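Local atomic coordinates of Ac-ASP-7 (Ancylostoma caninum, PDB entry 3S6S), a protein that is of unknown function but, as a secreted hookworm member of the SCP/TAPS (CAP) family, probably takes part in interactions between parasite and host. Residues 29-34 with 171-176; 46-51 with 163-168; 108-113 with 148-153; 114-119 with 176-181. All coordinates share one frame; numbering follows the deposited sequence.

Contact 1. Residues 29-34 with 171-176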
loop_
_atom_site.group_PDB
_atom_site.type_symbol
_atom_site.label_atom_id
_atom_site.label_comp_id
_atom_site.label_asym_id
_atom_site.label_seq_id
_atom_site.Cartn_x
_atom_site.Cartn_y
_atom_site.Cartn_z
ATOM N N LEU A 29 7.739 -0.862 -4.902
ATOM C CA LEU A 29 8.737 -0.799 -3.853
ATOM C C LEU A 29 8.810 -2.163 -3.200
ATOM O O LEU A 29 9.884 -2.716 -2.993
ATOM C CB LEU A 29 8.367 0.251 -2.819
ATOM C CG LEU A 29 9.506 1.047 -2.174
ATOM C CD1 LEU A 29 9.061 1.533 -0.821
ATOM C CD2 LEU A 29 10.787 0.235 -2.054
ATOM N N ARG A 30 7.645 -2.710 -2.890
ATOM C CA ARG A 30 7.579 -3.978 -2.192
ATOM C C ARG A 30 8.286 -5.077 -2.933
ATOM O O ARG A 30 8.949 -5.913 -2.319
ATOM C CB ARG A 30 6.134 -4.391 -1.982
ATOM C CG ARG A 30 5.462 -3.609 -0.900
ATOM C CD ARG A 30 4.099 -4.188 -0.642
ATOM N NE ARG A 30 3.723 -3.774 0.684
ATOM C CZ ARG A 30 3.422 -4.590 1.673
ATOM N NH1 ARG A 30 3.383 -5.902 1.492
ATOM N NH2 ARG A 30 3.127 -4.062 2.842
ATOM N N GLN A 31 8.099 -5.094 -4.249
ATOM C CA GLN A 31 8.740 -6.083 -5.097
ATOM C C GLN A 31 10.267 -5.965 -4.999
ATOM O O GLN A 31 10.962 -6.963 -4.849
ATOM C CB GLN A 31 8.272 -5.943 -6.550
ATOM C CG GLN A 31 8.977 -6.901 -7.468
ATOM C CD GLN A 31 8.407 -6.913 -8.868
ATOM O OE1 GLN A 31 7.896 -7.934 -9.326
ATOM N NE2 GLN A 31 8.501 -5.785 -9.558
ATOM N N ARG A 32 10.778 -4.738 -5.056
ATOM C CA ARG A 32 12.217 -4.513 -4.948
ATOM C C ARG A 32 12.748 -4.886 -3.571
ATOM O O ARG A 32 13.846 -5.429 -3.441
ATOM C CB ARG A 32 12.562 -3.065 -5.288
ATOM C CG ARG A 32 12.358 -2.724 -6.755
ATOM C CD ARG A 32 12.019 -1.246 -6.934
ATOM N NE ARG A 32 12.855 -0.388 -6.097
ATOM C CZ ARG A 32 12.523 0.847 -5.730
ATOM N NH1 ARG A 32 11.359 1.371 -6.117
ATOM N NH2 ARG A 32 13.348 1.553 -4.961
ATOM N N ILE A 33 11.967 -4.614 -2.537
ATOM C CA ILE A 33 12.387 -5.003 -1.196
ATOM C C ILE A 33 12.444 -6.518 -1.062
ATOM O O ILE A 33 13.395 -7.059 -0.492
ATOM C CB ILE A 33 11.488 -4.418 -0.124
ATOM C CG1 ILE A 33 11.510 -2.896 -0.219
ATOM C CG2 ILE A 33 11.937 -4.881 1.262
ATOM C CD1 ILE A 33 10.930 -2.214 0.979
ATOM N N ALA A 34 11.437 -7.201 -1.604
ATOM C CA ALA A 34 11.384 -8.660 -1.546
ATOM C C ALA A 34 12.659 -9.263 -2.124
ATOM O O ALA A 34 13.195 -10.235 -1.599
ATOM C CB ALA A 34 10.169 -9.183 -2.297
ATOM N N GLU A 171 3.133 -14.313 -7.561
ATOM C CA GLU A 171 3.045 -13.886 -8.944
ATOM C C GLU A 171 4.291 -13.248 -9.536
ATOM O O GLU A 171 4.934 -13.839 -10.409
ATOM C CB GLU A 171 1.802 -13.047 -9.216
ATOM C CG GLU A 171 0.811 -13.782 -10.128
ATOM C CD GLU A 171 1.468 -14.903 -10.953
ATOM O OE1 GLU A 171 2.544 -14.668 -11.555
ATOM O OE2 GLU A 171 0.912 -16.025 -10.981
ATOM N N TRP A 172 4.625 -12.047 -9.097
ATOM C CA TRP A 172 5.831 -11.409 -9.604
ATOM C C TRP A 172 6.787 -11.258 -8.418
ATOM O O TRP A 172 7.148 -10.155 -8.026
ATOM C CB TRP A 172 5.496 -10.052 -10.210
ATOM C CG TRP A 172 4.393 -10.049 -11.252
ATOM C CD1 TRP A 172 4.533 -10.234 -12.612
ATOM C CD2 TRP A 172 2.993 -9.802 -11.030
ATOM N NE1 TRP A 172 3.315 -10.123 -13.234
ATOM C CE2 TRP A 172 2.353 -9.864 -12.292
ATOM C CE3 TRP A 172 2.221 -9.538 -9.887
ATOM C CZ2 TRP A 172 0.977 -9.668 -12.446
ATOM C CZ3 TRP A 172 0.850 -9.349 -10.038
ATOM C CH2 TRP A 172 0.240 -9.424 -11.311
ATOM N N ASN A 173 7.178 -12.402 -7.876
ATOM C CA ASN A 173 7.797 -12.544 -6.559
ATOM C C ASN A 173 7.083 -11.822 -5.405
ATOM O O ASN A 173 7.684 -11.499 -4.378
ATOM C CB ASN A 173 9.324 -12.330 -6.573
ATOM C CG ASN A 173 9.726 -10.933 -6.973
ATOM O OD1 ASN A 173 10.258 -10.718 -8.073
ATOM N ND2 ASN A 173 9.494 -9.967 -6.077
ATOM N N LEU A 174 5.784 -11.605 -5.579
ATOM C CA LEU A 174 4.937 -11.182 -4.479
ATOM C C LEU A 174 3.928 -12.287 -4.187
ATOM O O LEU A 174 3.480 -12.972 -5.108
ATOM C CB LEU A 174 4.232 -9.863 -4.807
ATOM C CG LEU A 174 5.163 -8.649 -4.930
ATOM C CD1 LEU A 174 4.415 -7.454 -5.467
ATOM C CD2 LEU A 174 5.813 -8.327 -3.583
ATOM N N CYS A 175 3.617 -12.475 -2.899
ATOM C CA CYS A 175 2.526 -13.343 -2.455
ATOM C C CYS A 175 1.205 -12.574 -2.426
ATOM O O CYS A 175 1.147 -11.437 -1.963
ATOM C CB CYS A 175 2.823 -13.906 -1.067
ATOM S SG CYS A 175 4.351 -14.878 -0.968
ATOM N N TYR A 176 0.147 -13.184 -2.939
ATOM C CA TYR A 176 -1.174 -12.562 -2.906
ATOM C C TYR A 176 -2.191 -13.469 -2.219
ATOM O O TYR A 176 -2.338 -14.633 -2.582
ATOM C CB TYR A 176 -1.658 -12.231 -4.320
ATOM C CG TYR A 176 -0.881 -11.135 -5.014
ATOM C CD1 TYR A 176 0.308 -11.411 -5.691
ATOM C CD2 TYR A 176 -1.331 -9.827 -4.999
ATOM C CE1 TYR A 176 1.018 -10.411 -6.336
ATOM C CE2 TYR A 176 -0.625 -8.824 -5.631
ATOM C CZ TYR A 176 0.547 -9.128 -6.307
ATOM O OH TYR A 176 1.244 -8.127 -6.938
#

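Contact 2. Residues 46-51 with 163-168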
loop_
_atom_site.group_PDB
_atom_site.type_symbol
_atom_site.label_atom_id
_atom_site.label_comp_id
_atom_site.label_asym_id
_atom_site.label_seq_id
_atom_site.Cartn_x
_atom_site.Cartn_y
_atom_site.Cartn_z
ATOM N N GLU A 46 10.229 -12.758 2.325
ATOM C CA GLU A 46 8.871 -13.038 1.912
ATOM C C GLU A 46 8.134 -11.715 1.934
ATOM O O GLU A 46 8.249 -10.943 2.891
ATOM C CB GLU A 46 8.214 -14.035 2.862
ATOM C CG GLU A 46 6.771 -14.337 2.535
ATOM C CD GLU A 46 6.210 -15.457 3.369
ATOM O OE1 GLU A 46 7.001 -16.235 3.935
ATOM O OE2 GLU A 46 4.972 -15.567 3.463
ATOM N N MET A 47 7.405 -11.435 0.865
ATOM C CA MET A 47 6.642 -10.205 0.783
ATOM C C MET A 47 5.286 -10.493 0.145
ATOM O O MET A 47 5.186 -11.292 -0.788
ATOM C CB MET A 47 7.424 -9.160 -0.014
ATOM C CG MET A 47 6.717 -7.815 -0.194
ATOM S SD MET A 47 6.723 -6.741 1.257
ATOM C CE MET A 47 8.473 -6.335 1.390
ATOM N N TYR A 48 4.237 -9.869 0.672
ATOM C CA TYR A 48 2.922 -9.963 0.052
ATOM C C TYR A 48 2.692 -8.723 -0.758
ATOM O O TYR A 48 3.027 -7.639 -0.311
ATOM C CB TYR A 48 1.825 -10.121 1.106
ATOM C CG TYR A 48 1.618 -11.568 1.465
ATOM C CD1 TYR A 48 2.620 -12.280 2.119
ATOM C CD2 TYR A 48 0.445 -12.242 1.113
ATOM C CE1 TYR A 48 2.465 -13.606 2.434
ATOM C CE2 TYR A 48 0.279 -13.581 1.426
ATOM C CZ TYR A 48 1.303 -14.255 2.091
ATOM O OH TYR A 48 1.180 -15.577 2.416
ATOM N N GLY A 49 2.165 -8.876 -1.967
ATOM C CA GLY A 49 1.733 -7.720 -2.729
ATOM C C GLY A 49 0.497 -7.178 -2.026
ATOM O O GLY A 49 -0.194 -7.916 -1.331
ATOM N N LEU A 50 0.209 -5.895 -2.173
ATOM C CA LEU A 50 -1.023 -5.396 -1.611
ATOM C C LEU A 50 -2.124 -5.489 -2.658
ATOM O O LEU A 50 -2.016 -4.948 -3.762
ATOM C CB LEU A 50 -0.867 -3.954 -1.141
ATOM C CG LEU A 50 0.202 -3.639 -0.098
ATOM C CD1 LEU A 50 0.252 -2.143 0.120
ATOM C CD2 LEU A 50 -0.086 -4.357 1.213
ATOM N N VAL A 51 -3.195 -6.182 -2.310
ATOM C CA VAL A 51 -4.374 -6.152 -3.139
ATOM C C VAL A 51 -5.058 -4.798 -2.994
ATOM O O VAL A 51 -5.334 -4.365 -1.884
ATOM C CB VAL A 51 -5.342 -7.265 -2.738
ATOM C CG1 VAL A 51 -6.696 -7.030 -3.370
ATOM C CG2 VAL A 51 -4.756 -8.617 -3.121
ATOM N N THR A 163 4.252 -18.180 3.025
ATOM C CA THR A 163 3.970 -18.867 4.293
ATOM C C THR A 163 3.080 -18.075 5.254
ATOM O O THR A 163 2.420 -18.667 6.122
ATOM C CB THR A 163 5.276 -19.192 5.079
ATOM O OG1 THR A 163 5.894 -17.973 5.524
ATOM C CG2 THR A 163 6.266 -19.979 4.229
ATOM N N TYR A 164 3.081 -16.747 5.128
ATOM C CA TYR A 164 2.430 -15.904 6.126
ATOM C C TYR A 164 0.936 -16.133 6.157
ATOM O O TYR A 164 0.332 -16.145 7.224
ATOM C CB TYR A 164 2.722 -14.418 5.891
ATOM C CG TYR A 164 4.150 -14.019 6.176
ATOM C CD1 TYR A 164 4.757 -12.985 5.469
ATOM C CD2 TYR A 164 4.890 -14.671 7.157
ATOM C CE1 TYR A 164 6.058 -12.617 5.722
ATOM C CE2 TYR A 164 6.189 -14.313 7.419
ATOM C CZ TYR A 164 6.770 -13.283 6.697
ATOM O OH TYR A 164 8.071 -12.917 6.960
ATOM N N TYR A 165 0.335 -16.304 4.985
ATOM C CA TYR A 165 -1.105 -16.479 4.914
ATOM C C TYR A 165 -1.472 -17.706 4.101
ATOM O O TYR A 165 -0.787 -18.048 3.135
ATOM C CB TYR A 165 -1.786 -15.237 4.337
ATOM C CG TYR A 165 -1.622 -14.006 5.194
ATOM C CD1 TYR A 165 -2.396 -13.822 6.342
ATOM C CD2 TYR A 165 -0.691 -13.028 4.867
ATOM C CE1 TYR A 165 -2.248 -12.690 7.142
ATOM C CE2 TYR A 165 -0.529 -11.899 5.661
ATOM C CZ TYR A 165 -1.314 -11.731 6.795
ATOM O OH TYR A 165 -1.157 -10.606 7.578
ATOM N N LYS A 166 -2.569 -18.344 4.501
ATOM C CA LYS A 166 -3.010 -19.608 3.923
ATOM C C LYS A 166 -2.996 -19.666 2.393
ATOM O O LYS A 166 -2.078 -20.249 1.797
ATOM C CB LYS A 166 -4.394 -19.991 4.465
ATOM N N GLY A 167 -4.004 -19.074 1.755
ATOM C CA GLY A 167 -4.274 -19.380 0.352
ATOM C C GLY A 167 -3.629 -18.474 -0.678
ATOM O O GLY A 167 -4.318 -17.755 -1.409
ATOM N N SER A 168 -2.308 -18.522 -0.765
ATOM C CA SER A 168 -1.590 -17.492 -1.498
ATOM C C SER A 168 -1.021 -17.921 -2.856
ATOM O O SER A 168 -0.473 -19.011 -2.995
ATOM C CB SER A 168 -0.478 -16.919 -0.608
ATOM O OG SER A 168 -0.998 -16.600 0.671
#

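Contact 3. Residues 108-113 with 148-153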
loop_
_atom_site.group_PDB
_atom_site.type_symbol
_atom_site.label_atom_id
_atom_site.label_comp_id
_atom_site.label_asym_id
_atom_site.label_seq_id
_atom_site.Cartn_x
_atom_site.Cartn_y
_atom_site.Cartn_z
ATOM N N GLN A 108 4.629 1.473 7.132
ATOM C CA GLN A 108 3.350 0.872 6.770
ATOM C C GLN A 108 3.348 0.372 5.318
ATOM O O GLN A 108 2.948 -0.758 5.036
ATOM C CB GLN A 108 2.209 1.860 6.996
ATOM C CG GLN A 108 0.867 1.338 6.531
ATOM C CD GLN A 108 0.353 0.184 7.384
ATOM O OE1 GLN A 108 -0.100 0.386 8.525
ATOM N NE2 GLN A 108 0.419 -1.039 6.838
ATOM N N VAL A 109 3.812 1.225 4.409
ATOM C CA VAL A 109 3.843 0.939 2.979
ATOM C C VAL A 109 4.517 -0.394 2.683
ATOM O O VAL A 109 4.142 -1.136 1.772
ATOM C CB VAL A 109 4.638 2.044 2.253
ATOM C CG1 VAL A 109 4.917 1.661 0.790
ATOM C CG2 VAL A 109 3.889 3.371 2.360
ATOM N N VAL A 110 5.482 -0.713 3.518
ATOM C CA VAL A 110 6.499 -1.696 3.199
ATOM C C VAL A 110 6.397 -2.975 4.068
ATOM O O VAL A 110 7.110 -3.948 3.834
ATOM C CB VAL A 110 7.869 -0.959 3.296
ATOM C CG1 VAL A 110 8.869 -1.656 4.197
ATOM C CG2 VAL A 110 8.393 -0.631 1.907
ATOM N N TYR A 111 5.476 -2.951 5.038
ATOM C CA TYR A 111 5.212 -4.039 5.978
ATOM C C TYR A 111 4.795 -5.314 5.253
ATOM O O TYR A 111 3.712 -5.369 4.677
ATOM C CB TYR A 111 4.083 -3.608 6.929
ATOM C CG TYR A 111 3.723 -4.591 8.019
ATOM C CD1 TYR A 111 2.420 -4.690 8.480
ATOM C CD2 TYR A 111 4.690 -5.396 8.615
ATOM C CE1 TYR A 111 2.082 -5.582 9.492
ATOM C CE2 TYR A 111 4.364 -6.289 9.614
ATOM C CZ TYR A 111 3.062 -6.378 10.047
ATOM O OH TYR A 111 2.736 -7.258 11.054
ATOM N N PRO A 112 5.646 -6.356 5.295
ATOM C CA PRO A 112 5.439 -7.577 4.492
ATOM C C PRO A 112 4.152 -8.342 4.796
ATOM O O PRO A 112 3.753 -9.162 3.979
ATOM C CB PRO A 112 6.662 -8.433 4.833
ATOM C CG PRO A 112 7.699 -7.448 5.288
ATOM C CD PRO A 112 6.930 -6.382 6.016
ATOM N N LYS A 113 3.493 -8.060 5.919
ATOM C CA LYS A 113 2.307 -8.828 6.308
ATOM C C LYS A 113 0.984 -8.103 6.069
ATOM O O LYS A 113 -0.089 -8.649 6.337
ATOM C CB LYS A 113 2.419 -9.304 7.756
ATOM C CG LYS A 113 3.603 -10.231 7.964
ATOM C CD LYS A 113 3.766 -10.710 9.408
ATOM C CE LYS A 113 4.946 -11.695 9.490
ATOM N NZ LYS A 113 5.229 -12.110 10.883
ATOM N N GLU A 148 8.501 -4.218 15.626
ATOM C CA GLU A 148 8.223 -5.463 14.911
ATOM C C GLU A 148 9.238 -5.673 13.788
ATOM O O GLU A 148 9.503 -4.765 13.005
ATOM C CB GLU A 148 6.795 -5.492 14.354
ATOM C CG GLU A 148 6.481 -6.766 13.583
ATOM C CD GLU A 148 5.027 -6.897 13.181
ATOM O OE1 GLU A 148 4.211 -6.025 13.547
ATOM O OE2 GLU A 148 4.686 -7.888 12.501
ATOM N N SER A 149 9.816 -6.868 13.726
ATOM C CA SER A 149 10.777 -7.188 12.668
ATOM C C SER A 149 10.054 -7.482 11.344
ATOM O O SER A 149 9.001 -8.121 11.331
ATOM C CB SER A 149 11.654 -8.382 13.064
ATOM O OG SER A 149 12.640 -8.627 12.061
ATOM N N PHE A 150 10.627 -7.006 10.241
ATOM C CA PHE A 150 10.023 -7.176 8.921
ATOM C C PHE A 150 10.748 -8.232 8.086
ATOM O O PHE A 150 10.236 -8.660 7.056
ATOM C CB PHE A 150 10.007 -5.852 8.137
ATOM C CG PHE A 150 8.994 -4.857 8.622
ATOM C CD1 PHE A 150 8.222 -5.108 9.750
ATOM C CD2 PHE A 150 8.806 -3.660 7.941
ATOM C CE1 PHE A 150 7.286 -4.185 10.188
ATOM C CE2 PHE A 150 7.864 -2.727 8.377
ATOM C CZ PHE A 150 7.101 -2.993 9.498
ATOM N N GLU A 151 11.946 -8.629 8.516
ATOM C CA GLU A 151 12.762 -9.577 7.751
ATOM C C GLU A 151 12.239 -10.979 7.950
ATOM O O GLU A 151 11.517 -11.237 8.915
ATOM C CB GLU A 151 14.223 -9.518 8.193
ATOM C CG GLU A 151 14.786 -8.121 8.274
ATOM C CD GLU A 151 16.273 -8.113 8.564
ATOM O OE1 GLU A 151 16.711 -8.897 9.432
ATOM O OE2 GLU A 151 17.005 -7.332 7.914
ATOM N N GLY A 152 12.603 -11.889 7.048
ATOM C CA GLY A 152 12.164 -13.271 7.159
ATOM C C GLY A 152 11.817 -13.954 5.846
ATOM O O GLY A 152 11.471 -13.300 4.853
ATOM N N GLY A 153 11.917 -15.285 5.846
ATOM C CA GLY A 153 11.574 -16.086 4.686
ATOM C C GLY A 153 12.299 -15.644 3.433
ATOM O O GLY A 153 13.424 -15.162 3.502
#

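Contact 4. Residues 114-119 with 176-181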
loop_
_atom_site.group_PDB
_atom_site.type_symbol
_atom_site.label_atom_id
_atom_site.label_comp_id
_atom_site.label_asym_id
_atom_site.label_seq_id
_atom_site.Cartn_x
_atom_site.Cartn_y
_atom_site.Cartn_z
ATOM N N ALA A 114 1.055 -6.871 5.578
ATOM C CA ALA A 114 -0.134 -6.237 5.019
ATOM C C ALA A 114 -0.442 -6.945 3.697
ATOM O O ALA A 114 0.471 -7.352 2.995
ATOM C CB ALA A 114 0.096 -4.731 4.808
ATOM N N THR A 115 -1.718 -7.103 3.363
ATOM C CA THR A 115 -2.098 -7.839 2.158
ATOM C C THR A 115 -3.095 -7.105 1.276
ATOM O O THR A 115 -3.355 -7.533 0.141
ATOM C CB THR A 115 -2.728 -9.205 2.485
ATOM O OG1 THR A 115 -4.064 -9.020 2.963
ATOM C CG2 THR A 115 -1.897 -9.969 3.497
ATOM N N ARG A 116 -3.682 -6.027 1.801
ATOM C CA ARG A 116 -4.563 -5.197 1.001
ATOM C C ARG A 116 -4.665 -3.778 1.534
ATOM O O ARG A 116 -4.398 -3.526 2.717
ATOM C CB ARG A 116 -5.950 -5.834 0.807
ATOM C CG ARG A 116 -6.645 -6.281 2.056
ATOM C CD ARG A 116 -8.090 -6.669 1.747
ATOM N NE ARG A 116 -8.244 -8.085 1.437
ATOM C CZ ARG A 116 -9.161 -8.572 0.596
ATOM N NH1 ARG A 116 -10.000 -7.750 -0.032
ATOM N NH2 ARG A 116 -9.230 -9.879 0.367
ATOM N N PHE A 117 -5.020 -2.861 0.634
ATOM C CA PHE A 117 -5.143 -1.454 0.952
ATOM C C PHE A 117 -6.030 -0.770 -0.078
ATOM O O PHE A 117 -6.303 -1.324 -1.133
ATOM C CB PHE A 117 -3.765 -0.774 0.979
ATOM C CG PHE A 117 -3.207 -0.430 -0.393
ATOM C CD1 PHE A 117 -3.209 -1.357 -1.430
ATOM C CD2 PHE A 117 -2.667 0.825 -0.640
ATOM C CE1 PHE A 117 -2.668 -1.036 -2.679
ATOM C CE2 PHE A 117 -2.137 1.154 -1.887
ATOM C CZ PHE A 117 -2.139 0.221 -2.907
ATOM N N GLY A 118 -6.451 0.446 0.242
ATOM C CA GLY A 118 -7.135 1.318 -0.682
ATOM C C GLY A 118 -6.872 2.765 -0.285
ATOM O O GLY A 118 -6.566 3.050 0.878
ATOM N N CYS A 119 -6.978 3.685 -1.248
ATOM C CA CYS A 119 -6.700 5.089 -0.965
ATOM C C CYS A 119 -7.776 6.000 -1.525
ATOM O O CYS A 119 -8.495 5.645 -2.453
ATOM C CB CYS A 119 -5.340 5.498 -1.532
ATOM S SG CYS A 119 -4.029 4.301 -1.213
ATOM N N TYR A 176 0.147 -13.184 -2.939
ATOM C CA TYR A 176 -1.174 -12.562 -2.906
ATOM C C TYR A 176 -2.191 -13.469 -2.219
ATOM O O TYR A 176 -2.338 -14.633 -2.582
ATOM C CB TYR A 176 -1.658 -12.231 -4.320
ATOM C CG TYR A 176 -0.881 -11.135 -5.014
ATOM C CD1 TYR A 176 0.308 -11.411 -5.691
ATOM C CD2 TYR A 176 -1.331 -9.827 -4.999
ATOM C CE1 TYR A 176 1.018 -10.411 -6.336
ATOM C CE2 TYR A 176 -0.625 -8.824 -5.631
ATOM C CZ TYR A 176 0.547 -9.128 -6.307
ATOM O OH TYR A 176 1.244 -8.127 -6.938
ATOM N N THR A 177 -2.879 -12.941 -1.217
ATOM C CA THR A 177 -4.017 -13.649 -0.660
ATOM C C THR A 177 -5.226 -12.727 -0.619
ATOM O O THR A 177 -5.073 -11.521 -0.532
ATOM C CB THR A 177 -3.726 -14.234 0.731
ATOM O OG1 THR A 177 -4.916 -14.852 1.231
ATOM C CG2 THR A 177 -3.297 -13.145 1.699
ATOM N N PHE A 178 -6.420 -13.300 -0.701
ATOM C CA PHE A 178 -7.651 -12.531 -0.666
ATOM C C PHE A 178 -8.417 -12.822 0.606
ATOM O O PHE A 178 -9.519 -12.325 0.807
ATOM C CB PHE A 178 -8.525 -12.840 -1.884
ATOM C CG PHE A 178 -7.903 -12.433 -3.183
ATOM C CD1 PHE A 178 -7.117 -13.326 -3.902
ATOM C CD2 PHE A 178 -8.071 -11.149 -3.667
ATOM C CE1 PHE A 178 -6.521 -12.951 -5.087
ATOM C CE2 PHE A 178 -7.501 -10.771 -4.845
ATOM C CZ PHE A 178 -6.717 -11.683 -5.566
ATOM N N PHE A 179 -7.817 -13.630 1.469
ATOM C CA PHE A 179 -8.477 -14.038 2.700
ATOM C C PHE A 179 -7.460 -14.114 3.843
ATOM O O PHE A 179 -7.164 -15.187 4.372
ATOM C CB PHE A 179 -9.215 -15.365 2.475
ATOM C CG PHE A 179 -10.187 -15.327 1.303
ATOM C CD1 PHE A 179 -9.918 -16.022 0.128
ATOM C CD2 PHE A 179 -11.364 -14.576 1.378
ATOM C CE1 PHE A 179 -10.803 -15.985 -0.943
ATOM C CE2 PHE A 179 -12.251 -14.529 0.305
ATOM C CZ PHE A 179 -11.969 -15.232 -0.857
ATOM N N ALA A 180 -6.906 -12.955 4.187
ATOM C CA ALA A 180 -5.951 -12.827 5.284
ATOM C C ALA A 180 -6.692 -12.524 6.587
ATOM O O ALA A 180 -6.167 -12.731 7.680
ATOM C CB ALA A 180 -4.938 -11.719 4.974
ATOM N N ALA A 181 -7.917 -12.024 6.450
ATOM C CA ALA A 181 -8.793 -11.764 7.585
ATOM C C ALA A 181 -9.258 -13.062 8.254
ATOM O O ALA A 181 -8.447 -13.861 8.736
ATOM C CB ALA A 181 -9.993 -10.947 7.128
HETATM O O HOH W 1 -2.042 -10.052 -1.038
HETATM O O HOH W 2 -6.166 -10.436 1.871
#

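Contact 1. Residues 29-34 with 171-176
Gln-31, Ala-34, Asn-173 and Leu-174 carry a small interface in which a hairpin turn leans against the last turns of a helix. The side chain of Gln-31 leaves the helix with CG anti to its own N (chi1 177°) and stays extended, which sends its amide past the turn to the carbonyl of Trp-172; CD of Gln-31 lies 3.6 Å from O of Trp-172. The amide plane and the indole plane stand nearly perpendicular (84°), and the indole itself leads away, so that, of the tryptophan side chain, CB is the part near the glutamine end. Asn-173 comes at Gln-31 from another direction. The two side chains run at about a right angle, and ND2 of Asn-173 lies 3.4 Å from CG of Gln-31, against the aliphatic part of the chain. The same ND2 is 3.9 Å from CB of Ala-34, so the asparagine amide fills the notch between two residues one turn apart. Leu-174 meets the helix with a methyl group on the side toward Arg-30: CD2 sits 4.0 Å from CA of Gln-31 and touches CB of Arg-30.

The bond from N of Glu-171 to O of Leu-174 (2.8 Å) closes the turn, with Asn-173 in the left-handed region of the backbone. It joins strands 169-170 and 175-176, whose second strand is tied to Cys-162 through the disulfide of Cys-175. That strand bonds to Met-47 and Gly-49, while Arg-30 on helix 16-34 reaches the carbonyls of Tyr-48, Val-109 and Tyr-111, placing the turn beside the 46-51 loop and the end of helix 103-110.

Contact 2. Residues 46-51 with 163-168
Glu-46 grips the start of the 163-168 loop with both oxygens of its carboxylate. OG1 of Thr-163 donates to OE1 of Glu-46 at 2.6 Å, on the syn lone pair. OE2 takes two successive backbone amides: N of Tyr-164, 2.8 Å from OE2 of Glu-46 on its syn lone pair, and N of Thr-163, 2.7 Å from the same OE2 and arriving from above the carboxylate plane. An extended chain with CG anti to the backbone N (chi1 177°) also lays the carboxylate over one face of the Tyr-164 ring, their planes 21° apart.

Next to it the Tyr-48 ring meets two tyrosines on the same side: CE1 of Tyr-48 touches CB of Tyr-164 (3.6 Å), and the edge of Tyr-165 points at the face of Tyr-48 in a T-shaped pair, centroids 5.1 Å apart and planes at 85°. At the far end of the ring, OH of Tyr-48 accepts from N of Tyr-165 (2.8 Å).

The gripped loop lies in the disulfide-rich C-terminal region of this CAP-family protein, beyond the last strand of the main sheet. It folds back through an inverse gamma turn centred on Gly-167, and OG of Ser-168 donates to O of Tyr-165 (2.9 Å). Farther out, Tyr-165 OH bonds to the carbonyl of Lys-113, whose side chain makes a cation-pi contact with the Tyr-164 ring, and the backbone of Glu-46 pairs with Gly-152.

Contact 3. Residues 108-113 with 148-153
Phe-150 lays one face of its ring against Tyr-111 and Pro-112. CA of Tyr-111 lies 4.2 Å from the Phe-150 centroid and CD of Pro-112 4.1 Å from it, both as CH-pi contacts over that face. The two aromatic rings themselves meet obliquely, planes at 34°, with CD2 of Tyr-111 3.3 Å from CE1 of Phe-150. Val-110 adds a methyl at the ring's edge, where CG1 comes 4.2 Å from CD2 of Phe-150. This group joins the end of helix 103-110 to the irregular chain that follows strand 133-140.

Outward from here the contact turns polar. CG of Tyr-111 is anti to the backbone N (chi1 -177°), which carries the ring past Phe-150 and brings its hydroxyl to Glu-148. OH of Tyr-111 donates to OE2 of Glu-148 over a short 2.5 Å, on the syn side but 29° out of the carboxylate plane, with ring and carboxylate nearly perpendicular. NZ of Lys-113, 4.6 Å from that OE2, is too far for a salt bridge.

Lys-142 also bonds to the tyrosine hydroxyl, and the backbone N of Lys-145 to OE1 of Glu-148. Both carboxylate oxygens are therefore engaged, and the ammonium group of Lys-113 would probably help to favour the ionised form of Glu-148.

Contact 4. Residues 114-119 with 176-181
A water-bridged seam joins the start of strand 116-123 to the C-terminal tail, with Thr-115 and Arg-116 on one side and Thr-177, Phe-178 and Ala-180 on the other. Methyl groups make one part of the direct contact. CG2 of Thr-115 meets CG2 of Thr-177 at 3.9 Å, and CB of Ala-180 packs 3.8 Å from that same Thr-115 methyl. Beside these methyls one water binds three groups: it donates to OG1 of Thr-115 (2.8 Å) and to O of Thr-177 (2.9 Å), and accepts from NE of Arg-116 (3.2 Å). A second water accepts from N of Thr-177 (3.0 Å) and reaches the carbonyl of Thr-115.

Strand 116-123 runs through the middle of the central sheet of the CAP fold, between strands 51-53 and 133-140, so the tail meets an inner strand at its first residue, Arg-116, and at Thr-115 just before it. The tail contains an ST turn. OG1 of Thr-177, anti to the backbone N (chi1 177°), accepts from N of Phe-179 at 3.2 Å in a nearly straight bond (169°), while the CG2 branch is left to face Thr-115.

Arg-116 bends at chi3 (92°) and brings its guanidinium edge-on to the carbonyl of Phe-178, NH2 lying 2.5 Å from that O. Its NH1 turns to other partners, a salt bridge with Asp-53 and a bond to Asn-7, which link the arginine to strand 51-53 beside it and to strand 6-7 at the sheet's edge. OG1 of Thr-115 has a further partner in the carboxylate of Asp-141, just after strand 133-140.

Following the chain from the N terminus, helix 16-34 supplies the first half of contact 1, and the loop after it the first half of contact 2. The end of helix 103-110 opens contact 3, and the strand that follows opens contact 4. On the return, 148-153 closes contact 3, 163-168 closes contact 2 and 171-176 closes contact 1, so these three loops lie one within another. Contact 4 closes last, at 176-181, and crosses all three, sharing Tyr-176 with contact 1. Contacts 1, 2 and 4 fasten the C-terminal region to the first helix, the 46-51 loop and the central sheet, and contact 3 ties 148-153 to the end of helix 103-110.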